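Local coordinates for putative uncharacterized protein PH1404 (Pyrococcus horikoshii, PDB 3AF6) that probably terminates transcription genome-wide by cutting nascent single-stranded RNA with a two-zinc nuclease of the metallo-beta-lactamase superfamily, at residues D210-L215 / I331-R336; Q10-L15 / V174-Y179; W188-G193 / L645-L650; G358-A363 / R385-V390. All coordinates share one frame; numbering follows the deposited sequence.

Contact 1. Residues D210-L215 / I331-R336; sequences DESFVL and ISPDIR
S212 and D334 meet at the polar centre of this contact: the S212 hydroxyl donates to the carboxylate across 2.7 Å from OG to OD1. It arrives on the syn side, 30° out of the carboxylate plane. With chi1 at -46°, S212 OG sits beside its own backbone N, aimed at the type I turn running from S332 to I335. Inside that turn S332 OG accepts from D334 N at 3.1 Å, an ST turn, consistent with a fixed placement of D334 beside S212. D334 OD2 is hydrogen-bonded to S186 and T209, so both oxygens of this buried carboxylate have partners. V214, whose side chain also faces 331-336, gives the apolar half. Its CG1 meets I335 CD1 tip to tip at 3.7 Å, and I331 CD1 lies across the same methyl at 4.2 Å. I331 and S332 both face I335, a classic beta bulge. E211 lies against the middle of the turn with its aliphatic part: its side chain and that of P333 cross at about a right angle, E211 CG 4.1 Å from P333 CB, while the carboxylate turns off to a salt bridge with R180. In the sandwich of the metallo-beta-lactamase fold, strand 213-216 lies between strands 204-209 and 251-253 of one sheet. Strands 329-332 and 335-341 form one margin of the other sheet, whose next strand, 349-355, sends L353 against both V214 and I335.

Contact 2. Residues Q10-L15 / V174-Y179; sequences QVDQIL and VGRNIY
V11 and Y179 bring two nearly perpendicular helices together, with an angle of 83° between segments 11-15 and 174-178 and axes 9.9 Å apart at closest approach. The CA atoms of V11 and Y179 are 5.4 Å apart, where Y179 is the first residue to leave helical geometry. Its carbonyl is met by a CA-H...O contact, V11 CA to Y179 O at 3.5 Å, and I14 CD1 rests on the same oxygen. V11 buries more surface than any other residue here, and its two methyls part company: chi1 of 57° puts CG2 anti to the backbone N, 4.1 Å from Y179 CB. The other methyl, CG1, lies over one face of the R176 guanidinium, 3.3 Å above its plane and offset toward the rim. D12 approaches that guanidinium at its edge instead, in a long salt bridge of 3.5 Å from OD1 to R176 NH2, the two planes standing 82° apart. The Y179 ring leads away to stack on F37 of strand 32-38, a residue that V11 and L15 also touch, and its OH bonds to P40 O. Helix 11-22, at the start of KHa, is thus set against helix 164-178, which packs through V174 and I178 on Y279 of strand 278-280.

Contact 3. Residues W188-G193 / L645-L650; sequences WIRITG and LDTIRL
T192 and T647 join their hydroxyls across a non-hydrogen-bonded antiparallel pair, OG1 to OG1 at 2.7 Å, with either able to donate. Next to them I191 and I648 form a hydrogen-bonded pair, each amide donating to the other's carbonyl: I648 N to I191 O and I191 N to I648 O are both 3.0 Å. The first is the straighter, at 165°; in the second the donor stands above the carbonyl plane. Further out, L650 N donates to I189 O at 2.7 Å and L645 N to G193 O at 2.7 Å, the latter in the carbonyl plane, while G193 N to D646 O is weak. The strands run at 164° to each other, and strand 647-649 is the outermost of its sheet within this chain. On the threonine face, the bent R190 chain lays one face of its guanidinium over T647 CG2, and W188 CB approaches R649 NH1 at 3.7 Å; R649 NE has its salt bridge with the terminal carboxylate of R651. The I191 and I648 side chains take the opposite face. There I191 CG2 meets L650 CD1 at 4.1 Å, and strands 360-364 and 613-617 cover the group. Register therefore rests on backbone bonds plus one hydroxyl pair. The chemistry separates an aliphatic face, buried in the sandwich, from a face of threonines and arginines, which implies that this edge of the sheet turns its polar groups away from the core.

Contact 4. Residues G358-A363 / R385-V390; sequences GLHNIA and RLETLV
The H360 imidazole has E387 CB over one face, a CH-pi contact of 3.8 Å from that carbon to the ring centroid and 24° off the normal. At the ring's edge, in plane, T388 OG1 is hydrogen-bonded to H360 NE2 at 2.6 Å, and I362 CG1 also lies near the rim. A chi1 of -165° carries the ring back toward 385-390 although the CB of H360 points away from it. These groups flank a parallel strand pair, 360-364 beside 388-392, within the second sheet of the metallo-beta-lactamase fold. E387 OE2 lies at the edge of the R385 guanidinium, near its plane, while the salt bridge runs from R385 NH2 to the other oxygen, E387 OE1, at 2.6 Å, from off that plane. R385 NH1 makes a weak bond to G358 O. E387 OE2 also accepts weakly from N361 N, so E387 links the arginine, if only weakly, to the backbone of 358-363. N361 O is gripped by two amides: T388 N at 2.9 Å, almost straight at 174°, and E387 N, weakly. The parallel pattern continues as A363 N donates to T388 O and V390 N to A363 O, the latter at 2.8 Å. On one face of the sheet, I362 CG2 and V390 CG2 lie side by side at 4.1 Å. The V390 side chain is about 8 Å from that of the zinc ligand H618. On the other face, A363 CB touches both L386 CD1 and L389 CD1, the latter at 3.7 Å.

How the contacts relate
From the N terminus, contact 2 is the first to close, when helix 164-178 returns to helix 11-22 within the archaeal CPSF-KH region, joining two of its helices. Contact 3 opens soon afterwards at 188-193 and closes only at 645-650, near the C terminus. Contacts 1 and 4 both nest within that long loop, in series with each other, and no loops cross. Contact 1 bridges the two sheets of the nuclease fold, contact 3 pairs the outermost strand of one with its neighbour and contact 4 neighbouring strands of the other. They adjoin: I178 packs on the 331-336 turn, W188 on D210, and L650 on I362. Contact 2 lies about 26 Å, centre to centre, from contact 4.

Contact 1. Residues D210-L215 / I331-R336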
loop_
_atom_site.group_PDB
_atom_site.type_symbol
_atom_site.label_atom_id
_atom_site.label_comp_id
_atom_site.label_asym_id
_atom_site.label_seq_id
_atom_site.Cartn_x
_atom_site.Cartn_y
_atom_site.Cartn_z
ATOM N N ASP A 210 -24.259 13.748 5.126
ATOM C CA ASP A 210 -24.895 14.143 6.374
ATOM C C ASP A 210 -24.831 13.006 7.396
ATOM O O ASP A 210 -25.190 13.181 8.558
ATOM C CB ASP A 210 -26.358 14.532 6.144
ATOM C CG ASP A 210 -27.162 13.449 5.423
ATOM O OD1 ASP A 210 -28.368 13.316 5.725
ATOM O OD2 ASP A 210 -26.614 12.744 4.548
ATOM N N GLU A 211 -24.352 11.845 6.969
ATOM C CA GLU A 211 -24.291 10.713 7.874
ATOM C C GLU A 211 -22.893 10.222 8.178
ATOM O O GLU A 211 -22.673 9.607 9.216
ATOM C CB GLU A 211 -25.106 9.545 7.304
ATOM C CG GLU A 211 -25.226 8.323 8.221
ATOM C CD GLU A 211 -25.814 8.663 9.593
ATOM O OE1 GLU A 211 -26.587 9.644 9.682
ATOM O OE2 GLU A 211 -25.517 7.945 10.576
ATOM N N SER A 212 -21.937 10.503 7.300
ATOM C CA SER A 212 -20.611 9.962 7.526
ATOM C C SER A 212 -19.426 10.786 7.070
ATOM O O SER A 212 -19.563 11.802 6.394
ATOM C CB SER A 212 -20.515 8.594 6.849
ATOM O OG SER A 212 -21.653 7.802 7.117
ATOM N N PHE A 213 -18.253 10.285 7.430
ATOM C CA PHE A 213 -16.998 10.908 7.074
ATOM C C PHE A 213 -15.928 9.838 6.888
ATOM O O PHE A 213 -15.761 8.939 7.728
ATOM C CB PHE A 213 -16.556 11.881 8.172
ATOM C CG PHE A 213 -17.415 13.097 8.275
ATOM C CD1 PHE A 213 -17.391 14.066 7.275
ATOM C CD2 PHE A 213 -18.243 13.288 9.379
ATOM C CE1 PHE A 213 -18.178 15.217 7.374
ATOM C CE2 PHE A 213 -19.031 14.431 9.492
ATOM C CZ PHE A 213 -18.999 15.402 8.484
ATOM N N VAL A 214 -15.220 9.928 5.772
ATOM C CA VAL A 214 -14.138 9.007 5.492
ATOM C C VAL A 214 -12.973 9.808 4.925
ATOM O O VAL A 214 -13.156 10.767 4.161
ATOM C CB VAL A 214 -14.535 7.898 4.479
ATOM C CG1 VAL A 214 -15.689 7.077 5.019
ATOM C CG2 VAL A 214 -14.883 8.516 3.155
ATOM N N LEU A 215 -11.771 9.409 5.315
ATOM C CA LEU A 215 -10.569 10.067 4.855
ATOM C C LEU A 215 -9.889 9.167 3.837
ATOM O O LEU A 215 -9.614 7.999 4.124
ATOM C CB LEU A 215 -9.644 10.316 6.047
ATOM C CG LEU A 215 -8.438 11.247 5.893
ATOM C CD1 LEU A 215 -8.872 12.555 5.249
ATOM C CD2 LEU A 215 -7.825 11.508 7.279
ATOM N N ILE A 331 -18.736 0.149 5.080
ATOM C CA ILE A 331 -17.867 0.744 6.081
ATOM C C ILE A 331 -18.575 1.837 6.873
ATOM O O ILE A 331 -18.003 2.417 7.795
ATOM C CB ILE A 331 -16.567 1.305 5.463
ATOM C CG1 ILE A 331 -16.872 2.422 4.462
ATOM C CG2 ILE A 331 -15.787 0.177 4.800
ATOM C CD1 ILE A 331 -15.601 3.061 3.915
ATOM N N SER A 332 -19.833 2.093 6.519
ATOM C CA SER A 332 -20.652 3.099 7.188
ATOM C C SER A 332 -22.090 2.920 6.713
ATOM O O SER A 332 -22.335 2.277 5.698
ATOM C CB SER A 332 -20.173 4.519 6.842
ATOM O OG SER A 332 -20.996 5.107 5.846
ATOM N N PRO A 333 -23.062 3.501 7.433
ATOM C CA PRO A 333 -24.463 3.362 7.029
ATOM C C PRO A 333 -24.759 3.747 5.585
ATOM O O PRO A 333 -25.686 3.211 4.984
ATOM C CB PRO A 333 -25.190 4.253 8.026
ATOM C CG PRO A 333 -24.358 4.105 9.256
ATOM C CD PRO A 333 -22.961 4.230 8.711
ATOM N N ASP A 334 -23.981 4.663 5.013
ATOM C CA ASP A 334 -24.241 5.078 3.637
ATOM C C ASP A 334 -23.049 5.050 2.684
ATOM O O ASP A 334 -23.085 5.693 1.638
ATOM C CB ASP A 334 -24.873 6.474 3.627
ATOM C CG ASP A 334 -23.920 7.556 4.104
ATOM O OD1 ASP A 334 -22.915 7.230 4.772
ATOM O OD2 ASP A 334 -24.184 8.742 3.819
ATOM N N ILE A 335 -22.005 4.300 3.025
ATOM C CA ILE A 335 -20.828 4.209 2.167
ATOM C C ILE A 335 -20.340 2.782 2.055
ATOM O O ILE A 335 -20.107 2.127 3.063
ATOM C CB ILE A 335 -19.649 5.057 2.707
ATOM C CG1 ILE A 335 -19.996 6.547 2.659
ATOM C CG2 ILE A 335 -18.391 4.782 1.888
ATOM C CD1 ILE A 335 -18.892 7.442 3.174
ATOM N N ARG A 336 -20.176 2.303 0.826
ATOM C CA ARG A 336 -19.684 0.950 0.597
ATOM C C ARG A 336 -18.372 1.008 -0.170
ATOM O O ARG A 336 -18.272 1.641 -1.227
ATOM C CB ARG A 336 -20.704 0.130 -0.182
ATOM C CG ARG A 336 -21.294 -1.010 0.616
ATOM C CD ARG A 336 -21.962 -1.985 -0.309
ATOM N NE ARG A 336 -23.178 -1.425 -0.881
ATOM C CZ ARG A 336 -24.299 -1.243 -0.193
ATOM N NH1 ARG A 336 -24.346 -1.585 1.086
ATOM N NH2 ARG A 336 -25.365 -0.723 -0.780
#

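Contact 2. Residues Q10-L15 / V174-Y179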
loop_
_atom_site.group_PDB
_atom_site.type_symbol
_atom_site.label_atom_id
_atom_site.label_comp_id
_atom_site.label_asym_id
_atom_site.label_seq_id
_atom_site.Cartn_x
_atom_site.Cartn_y
_atom_site.Cartn_z
ATOM N N GLN A 10 -28.015 1.822 16.998
ATOM C CA GLN A 10 -29.169 0.936 17.056
ATOM C C GLN A 10 -28.770 -0.364 16.379
ATOM O O GLN A 10 -29.567 -0.998 15.686
ATOM C CB GLN A 10 -30.376 1.560 16.352
ATOM C CG GLN A 10 -30.211 1.805 14.864
ATOM C CD GLN A 10 -31.475 2.368 14.240
ATOM O OE1 GLN A 10 -31.995 3.388 14.686
ATOM N NE2 GLN A 10 -31.976 1.704 13.207
ATOM N N VAL A 11 -27.518 -0.747 16.601
ATOM C CA VAL A 11 -26.949 -1.952 16.026
ATOM C C VAL A 11 -27.580 -3.239 16.549
ATOM O O VAL A 11 -28.150 -4.003 15.774
ATOM C CB VAL A 11 -25.429 -1.999 16.269
ATOM C CG1 VAL A 11 -25.137 -1.919 17.758
ATOM C CG2 VAL A 11 -24.840 -3.262 15.666
ATOM N N ASP A 12 -27.481 -3.484 17.854
ATOM C CA ASP A 12 -28.042 -4.704 18.436
ATOM C C ASP A 12 -29.537 -4.795 18.168
ATOM O O ASP A 12 -30.141 -5.863 18.268
ATOM C CB ASP A 12 -27.747 -4.772 19.942
ATOM C CG ASP A 12 -28.084 -3.487 20.664
ATOM O OD1 ASP A 12 -27.708 -3.362 21.850
ATOM O OD2 ASP A 12 -28.726 -2.608 20.048
ATOM N N GLN A 13 -30.122 -3.660 17.816
ATOM C CA GLN A 13 -31.532 -3.584 17.488
ATOM C C GLN A 13 -31.652 -4.189 16.086
ATOM O O GLN A 13 -32.648 -4.828 15.748
ATOM C CB GLN A 13 -31.955 -2.117 17.491
ATOM C CG GLN A 13 -33.427 -1.848 17.273
ATOM C CD GLN A 13 -33.730 -0.357 17.325
ATOM O OE1 GLN A 13 -33.465 0.310 18.332
ATOM N NE2 GLN A 13 -34.279 0.176 16.235
ATOM N N ILE A 14 -30.609 -3.985 15.285
ATOM C CA ILE A 14 -30.537 -4.500 13.917
ATOM C C ILE A 14 -30.135 -5.973 13.935
ATOM O O ILE A 14 -30.590 -6.755 13.104
ATOM C CB ILE A 14 -29.502 -3.706 13.072
ATOM C CG1 ILE A 14 -29.945 -2.246 12.951
ATOM C CG2 ILE A 14 -29.344 -4.342 11.695
ATOM C CD1 ILE A 14 -28.998 -1.375 12.165
ATOM N N LEU A 15 -29.268 -6.336 14.879
ATOM C CA LEU A 15 -28.816 -7.717 15.029
ATOM C C LEU A 15 -30.016 -8.556 15.450
ATOM O O LEU A 15 -30.142 -9.725 15.091
ATOM C CB LEU A 15 -27.727 -7.812 16.105
ATOM C CG LEU A 15 -26.299 -7.400 15.741
ATOM C CD1 LEU A 15 -25.443 -7.329 16.993
ATOM C CD2 LEU A 15 -25.722 -8.399 14.758
ATOM N N VAL A 174 -16.033 -1.026 15.864
ATOM C CA VAL A 174 -16.170 -0.648 14.458
ATOM C C VAL A 174 -17.509 -1.135 13.906
ATOM O O VAL A 174 -18.253 -0.377 13.271
ATOM C CB VAL A 174 -15.040 -1.265 13.596
ATOM C CG1 VAL A 174 -15.330 -1.053 12.122
ATOM C CG2 VAL A 174 -13.705 -0.638 13.961
ATOM N N GLY A 175 -17.808 -2.409 14.160
ATOM C CA GLY A 175 -19.044 -3.002 13.687
ATOM C C GLY A 175 -20.305 -2.308 14.159
ATOM O O GLY A 175 -21.206 -2.055 13.359
ATOM N N ARG A 176 -20.373 -1.998 15.450
ATOM C CA ARG A 176 -21.553 -1.338 16.008
ATOM C C ARG A 176 -21.668 0.037 15.380
ATOM O O ARG A 176 -22.758 0.607 15.284
ATOM C CB ARG A 176 -21.439 -1.218 17.534
ATOM C CG ARG A 176 -20.917 -2.482 18.208
ATOM C CD ARG A 176 -21.051 -2.446 19.714
ATOM N NE ARG A 176 -22.415 -2.757 20.122
ATOM C CZ ARG A 176 -23.209 -1.911 20.768
ATOM N NH1 ARG A 176 -22.772 -0.694 21.084
ATOM N NH2 ARG A 176 -24.443 -2.277 21.088
ATOM N N ASN A 177 -20.519 0.560 14.957
ATOM C CA ASN A 177 -20.441 1.856 14.298
ATOM C C ASN A 177 -20.974 1.728 12.882
ATOM O O ASN A 177 -21.933 2.397 12.512
ATOM C CB ASN A 177 -18.995 2.329 14.227
ATOM C CG ASN A 177 -18.726 3.507 15.127
ATOM O OD1 ASN A 177 -19.456 4.505 15.094
ATOM N ND2 ASN A 177 -17.666 3.409 15.936
ATOM N N ILE A 178 -20.348 0.855 12.097
ATOM C CA ILE A 178 -20.758 0.658 10.718
ATOM C C ILE A 178 -22.260 0.412 10.598
ATOM O O ILE A 178 -22.883 0.775 9.597
ATOM C CB ILE A 178 -19.996 -0.525 10.062
ATOM C CG1 ILE A 178 -18.489 -0.261 10.095
ATOM C CG2 ILE A 178 -20.473 -0.728 8.617
ATOM C CD1 ILE A 178 -17.654 -1.378 9.480
ATOM N N TYR A 179 -22.848 -0.188 11.629
ATOM C CA TYR A 179 -24.274 -0.490 11.599
ATOM C C TYR A 179 -25.098 0.300 12.612
ATOM O O TYR A 179 -26.120 -0.183 13.113
ATOM C CB TYR A 179 -24.462 -1.993 11.788
ATOM C CG TYR A 179 -23.778 -2.761 10.689
ATOM C CD1 TYR A 179 -24.367 -2.871 9.429
ATOM C CD2 TYR A 179 -22.491 -3.274 10.862
ATOM C CE1 TYR A 179 -23.694 -3.463 8.363
ATOM C CE2 TYR A 179 -21.808 -3.869 9.795
ATOM C CZ TYR A 179 -22.420 -3.952 8.549
ATOM O OH TYR A 179 -21.758 -4.499 7.475
#

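Contact 3. Residues W188-G193 / L645-L650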
loop_
_atom_site.group_PDB
_atom_site.type_symbol
_atom_site.label_atom_id
_atom_site.label_comp_id
_atom_site.label_asym_id
_atom_site.label_seq_id
_atom_site.Cartn_x
_atom_site.Cartn_y
_atom_site.Cartn_z
ATOM N N TRP A 188 -26.804 14.620 1.085
ATOM C CA TRP A 188 -25.788 15.327 0.309
ATOM C C TRP A 188 -24.430 14.633 0.398
ATOM O O TRP A 188 -24.220 13.764 1.240
ATOM C CB TRP A 188 -25.668 16.808 0.742
ATOM C CG TRP A 188 -25.601 17.061 2.229
ATOM C CD1 TRP A 188 -26.637 17.435 3.048
ATOM C CD2 TRP A 188 -24.441 16.986 3.066
ATOM N NE1 TRP A 188 -26.190 17.601 4.338
ATOM C CE2 TRP A 188 -24.848 17.334 4.379
ATOM C CE3 TRP A 188 -23.096 16.661 2.838
ATOM C CZ2 TRP A 188 -23.954 17.364 5.462
ATOM C CZ3 TRP A 188 -22.205 16.687 3.916
ATOM C CH2 TRP A 188 -22.638 17.040 5.210
ATOM N N ILE A 189 -23.514 15.025 -0.477
ATOM C CA ILE A 189 -22.185 14.431 -0.524
ATOM C C ILE A 189 -21.199 15.505 -0.969
ATOM O O ILE A 189 -21.438 16.173 -1.966
ATOM C CB ILE A 189 -22.145 13.270 -1.561
ATOM C CG1 ILE A 189 -23.197 12.213 -1.219
ATOM C CG2 ILE A 189 -20.752 12.650 -1.602
ATOM C CD1 ILE A 189 -23.532 11.304 -2.375
ATOM N N ARG A 190 -20.098 15.677 -0.242
ATOM C CA ARG A 190 -19.104 16.692 -0.615
ATOM C C ARG A 190 -17.692 16.143 -0.426
ATOM O O ARG A 190 -17.462 15.295 0.441
ATOM C CB ARG A 190 -19.224 17.938 0.276
ATOM C CG ARG A 190 -20.598 18.251 0.812
ATOM C CD ARG A 190 -20.495 18.907 2.198
ATOM N NE ARG A 190 -20.069 20.298 2.146
ATOM C CZ ARG A 190 -19.608 20.984 3.189
ATOM N NH1 ARG A 190 -19.499 20.416 4.387
ATOM N NH2 ARG A 190 -19.267 22.254 3.027
ATOM N N ILE A 191 -16.744 16.610 -1.226
ATOM C CA ILE A 191 -15.376 16.158 -1.029
ATOM C C ILE A 191 -14.481 17.376 -0.849
ATOM O O ILE A 191 -14.556 18.351 -1.610
ATOM C CB ILE A 191 -14.844 15.271 -2.195
ATOM C CG1 ILE A 191 -14.887 16.025 -3.518
ATOM C CG2 ILE A 191 -15.645 13.988 -2.274
ATOM C CD1 ILE A 191 -14.285 15.221 -4.688
ATOM N N THR A 192 -13.636 17.317 0.170
ATOM C CA THR A 192 -12.749 18.417 0.460
ATOM C C THR A 192 -11.300 17.995 0.397
ATOM O O THR A 192 -10.928 16.964 0.955
ATOM C CB THR A 192 -13.045 18.965 1.851
ATOM O OG1 THR A 192 -14.416 19.350 1.901
ATOM C CG2 THR A 192 -12.171 20.170 2.160
ATOM N N GLY A 193 -10.480 18.786 -0.283
ATOM C CA GLY A 193 -9.068 18.460 -0.367
ATOM C C GLY A 193 -8.318 19.032 0.831
ATOM O O GLY A 193 -8.301 20.251 1.064
ATOM N N LEU A 645 -8.677 22.822 0.318
ATOM C CA LEU A 645 -9.650 23.634 1.048
ATOM C C LEU A 645 -10.834 24.040 0.191
ATOM O O LEU A 645 -11.713 24.790 0.640
ATOM C CB LEU A 645 -8.991 24.869 1.686
ATOM C CG LEU A 645 -7.822 24.482 2.604
ATOM C CD1 LEU A 645 -7.157 25.715 3.179
ATOM C CD2 LEU A 645 -8.327 23.570 3.709
ATOM N N ASP A 646 -10.848 23.560 -1.051
ATOM C CA ASP A 646 -11.992 23.778 -1.933
ATOM C C ASP A 646 -12.884 22.600 -1.534
ATOM O O ASP A 646 -12.372 21.531 -1.170
ATOM C CB ASP A 646 -11.608 23.581 -3.396
ATOM C CG ASP A 646 -11.407 24.876 -4.150
ATOM O OD1 ASP A 646 -10.755 24.819 -5.210
ATOM O OD2 ASP A 646 -11.899 25.939 -3.719
ATOM N N THR A 647 -14.199 22.782 -1.554
ATOM C CA THR A 647 -15.100 21.672 -1.255
ATOM C C THR A 647 -16.094 21.592 -2.402
ATOM O O THR A 647 -16.739 22.580 -2.739
ATOM C CB THR A 647 -15.890 21.855 0.059
ATOM O OG1 THR A 647 -14.984 21.902 1.164
ATOM C CG2 THR A 647 -16.856 20.679 0.265
ATOM N N ILE A 648 -16.199 20.418 -3.013
ATOM C CA ILE A 648 -17.116 20.222 -4.122
ATOM C C ILE A 648 -18.298 19.362 -3.731
ATOM O O ILE A 648 -18.147 18.190 -3.419
ATOM C CB ILE A 648 -16.414 19.568 -5.326
ATOM C CG1 ILE A 648 -15.262 20.461 -5.800
ATOM C CG2 ILE A 648 -17.420 19.354 -6.456
ATOM C CD1 ILE A 648 -14.480 19.888 -6.927
ATOM N N ARG A 649 -19.476 19.966 -3.742
ATOM C CA ARG A 649 -20.714 19.285 -3.408
ATOM C C ARG A 649 -21.031 18.413 -4.623
ATOM O O ARG A 649 -21.301 18.927 -5.706
ATOM C CB ARG A 649 -21.797 20.341 -3.169
ATOM C CG ARG A 649 -23.008 19.904 -2.348
ATOM C CD ARG A 649 -24.081 19.394 -3.240
ATOM N NE ARG A 649 -25.318 19.037 -2.547
ATOM C CZ ARG A 649 -26.138 19.896 -1.946
ATOM N NH1 ARG A 649 -27.246 19.456 -1.368
ATOM N NH2 ARG A 649 -25.848 21.187 -1.905
ATOM N N LEU A 650 -20.967 17.097 -4.453
ATOM C CA LEU A 650 -21.236 16.166 -5.544
ATOM C C LEU A 650 -22.720 15.938 -5.790
ATOM O O LEU A 650 -23.113 15.461 -6.856
ATOM C CB LEU A 650 -20.560 14.828 -5.272
ATOM C CG LEU A 650 -19.036 14.861 -5.210
ATOM C CD1 LEU A 650 -18.526 13.429 -5.146
ATOM C CD2 LEU A 650 -18.478 15.578 -6.432
#

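Contact 4. Residues G358-A363 / R385-V390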
loop_
_atom_site.group_PDB
_atom_site.type_symbol
_atom_site.label_atom_id
_atom_site.label_comp_id
_atom_site.label_asym_id
_atom_site.label_seq_id
_atom_site.Cartn_x
_atom_site.Cartn_y
_atom_site.Cartn_z
ATOM N N GLY A 358 -27.075 3.553 -4.356
ATOM C CA GLY A 358 -27.216 3.857 -5.765
ATOM C C GLY A 358 -27.314 5.350 -5.990
ATOM O O GLY A 358 -27.555 5.809 -7.105
ATOM N N LEU A 359 -27.115 6.110 -4.920
ATOM C CA LEU A 359 -27.187 7.559 -4.995
ATOM C C LEU A 359 -26.062 8.184 -5.817
ATOM O O LEU A 359 -26.321 8.969 -6.730
ATOM C CB LEU A 359 -27.179 8.153 -3.587
ATOM C CG LEU A 359 -27.272 9.683 -3.526
ATOM C CD1 LEU A 359 -28.547 10.153 -4.246
ATOM C CD2 LEU A 359 -27.276 10.141 -2.066
ATOM N N HIS A 360 -24.818 7.840 -5.495
ATOM C CA HIS A 360 -23.669 8.402 -6.200
ATOM C C HIS A 360 -22.437 7.526 -6.009
ATOM O O HIS A 360 -22.274 6.885 -4.964
ATOM C CB HIS A 360 -23.369 9.802 -5.667
ATOM C CG HIS A 360 -22.452 10.604 -6.537
ATOM N ND1 HIS A 360 -22.915 11.460 -7.514
ATOM C CD2 HIS A 360 -21.103 10.693 -6.569
ATOM C CE1 HIS A 360 -21.891 12.041 -8.110
ATOM N NE2 HIS A 360 -20.780 11.595 -7.556
ATOM N N ASN A 361 -21.561 7.504 -7.009
ATOM C CA ASN A 361 -20.355 6.697 -6.911
ATOM C C ASN A 361 -19.103 7.467 -7.273
ATOM O O ASN A 361 -19.027 8.097 -8.332
ATOM C CB ASN A 361 -20.478 5.454 -7.789
ATOM C CG ASN A 361 -21.659 4.615 -7.411
ATOM O OD1 ASN A 361 -22.806 4.982 -7.689
ATOM N ND2 ASN A 361 -21.402 3.493 -6.743
ATOM N N ILE A 362 -18.119 7.405 -6.380
ATOM C CA ILE A 362 -16.849 8.083 -6.578
ATOM C C ILE A 362 -15.745 7.052 -6.729
ATOM O O ILE A 362 -15.774 6.001 -6.090
ATOM C CB ILE A 362 -16.490 8.973 -5.356
ATOM C CG1 ILE A 362 -17.641 9.933 -5.038
ATOM C CG2 ILE A 362 -15.226 9.772 -5.640
ATOM C CD1 ILE A 362 -17.485 10.654 -3.699
ATOM N N ALA A 363 -14.780 7.351 -7.587
ATOM C CA ALA A 363 -13.627 6.483 -7.775
ATOM C C ALA A 363 -12.413 7.391 -7.642
ATOM O O ALA A 363 -12.254 8.352 -8.411
ATOM C CB ALA A 363 -13.651 5.829 -9.150
ATOM N N ARG A 385 -20.603 1.140 -11.247
ATOM C CA ARG A 385 -21.194 2.465 -11.423
ATOM C C ARG A 385 -20.095 3.482 -11.205
ATOM O O ARG A 385 -19.147 3.215 -10.475
ATOM C CB ARG A 385 -22.318 2.681 -10.413
ATOM C CG ARG A 385 -23.570 1.871 -10.715
ATOM C CD ARG A 385 -24.450 2.556 -11.752
ATOM N NE ARG A 385 -25.615 3.198 -11.140
ATOM C CZ ARG A 385 -25.576 4.317 -10.424
ATOM N NH1 ARG A 385 -26.691 4.808 -9.910
ATOM N NH2 ARG A 385 -24.431 4.952 -10.233
ATOM N N LEU A 386 -20.211 4.646 -11.830
ATOM C CA LEU A 386 -19.185 5.660 -11.676
ATOM C C LEU A 386 -19.604 7.038 -12.137
ATOM O O LEU A 386 -19.477 7.348 -13.317
ATOM C CB LEU A 386 -17.927 5.253 -12.452
ATOM C CG LEU A 386 -16.735 6.224 -12.407
ATOM C CD1 LEU A 386 -16.307 6.463 -10.960
ATOM C CD2 LEU A 386 -15.579 5.649 -13.213
ATOM N N GLU A 387 -20.078 7.871 -11.214
ATOM C CA GLU A 387 -20.478 9.231 -11.570
ATOM C C GLU A 387 -19.319 10.213 -11.481
ATOM O O GLU A 387 -19.167 11.063 -12.358
ATOM C CB GLU A 387 -21.608 9.733 -10.675
ATOM C CG GLU A 387 -22.967 9.179 -11.034
ATOM C CD GLU A 387 -23.082 7.697 -10.763
ATOM O OE1 GLU A 387 -23.625 6.987 -11.639
ATOM O OE2 GLU A 387 -22.644 7.245 -9.679
ATOM N N THR A 388 -18.501 10.092 -10.432
ATOM C CA THR A 388 -17.366 10.997 -10.230
ATOM C C THR A 388 -15.992 10.305 -10.136
ATOM O O THR A 388 -15.783 9.384 -9.328
ATOM C CB THR A 388 -17.553 11.856 -8.945
ATOM O OG1 THR A 388 -18.800 12.554 -9.003
ATOM C CG2 THR A 388 -16.419 12.876 -8.803
ATOM N N LEU A 389 -15.050 10.785 -10.945
ATOM C CA LEU A 389 -13.703 10.239 -10.950
ATOM C C LEU A 389 -12.655 11.256 -10.501
ATOM O O LEU A 389 -12.506 12.312 -11.110
ATOM C CB LEU A 389 -13.330 9.735 -12.346
ATOM C CG LEU A 389 -11.907 9.164 -12.420
ATOM C CD1 LEU A 389 -11.825 7.974 -11.478
ATOM C CD2 LEU A 389 -11.550 8.742 -13.847
ATOM N N VAL A 390 -11.933 10.934 -9.433
ATOM C CA VAL A 390 -10.874 11.820 -8.940
ATOM C C VAL A 390 -9.615 11.108 -9.401
ATOM O O VAL A 390 -9.385 9.975 -8.989
ATOM C CB VAL A 390 -10.859 11.912 -7.385
ATOM C CG1 VAL A 390 -9.802 12.899 -6.936
ATOM C CG2 VAL A 390 -12.230 12.317 -6.864
#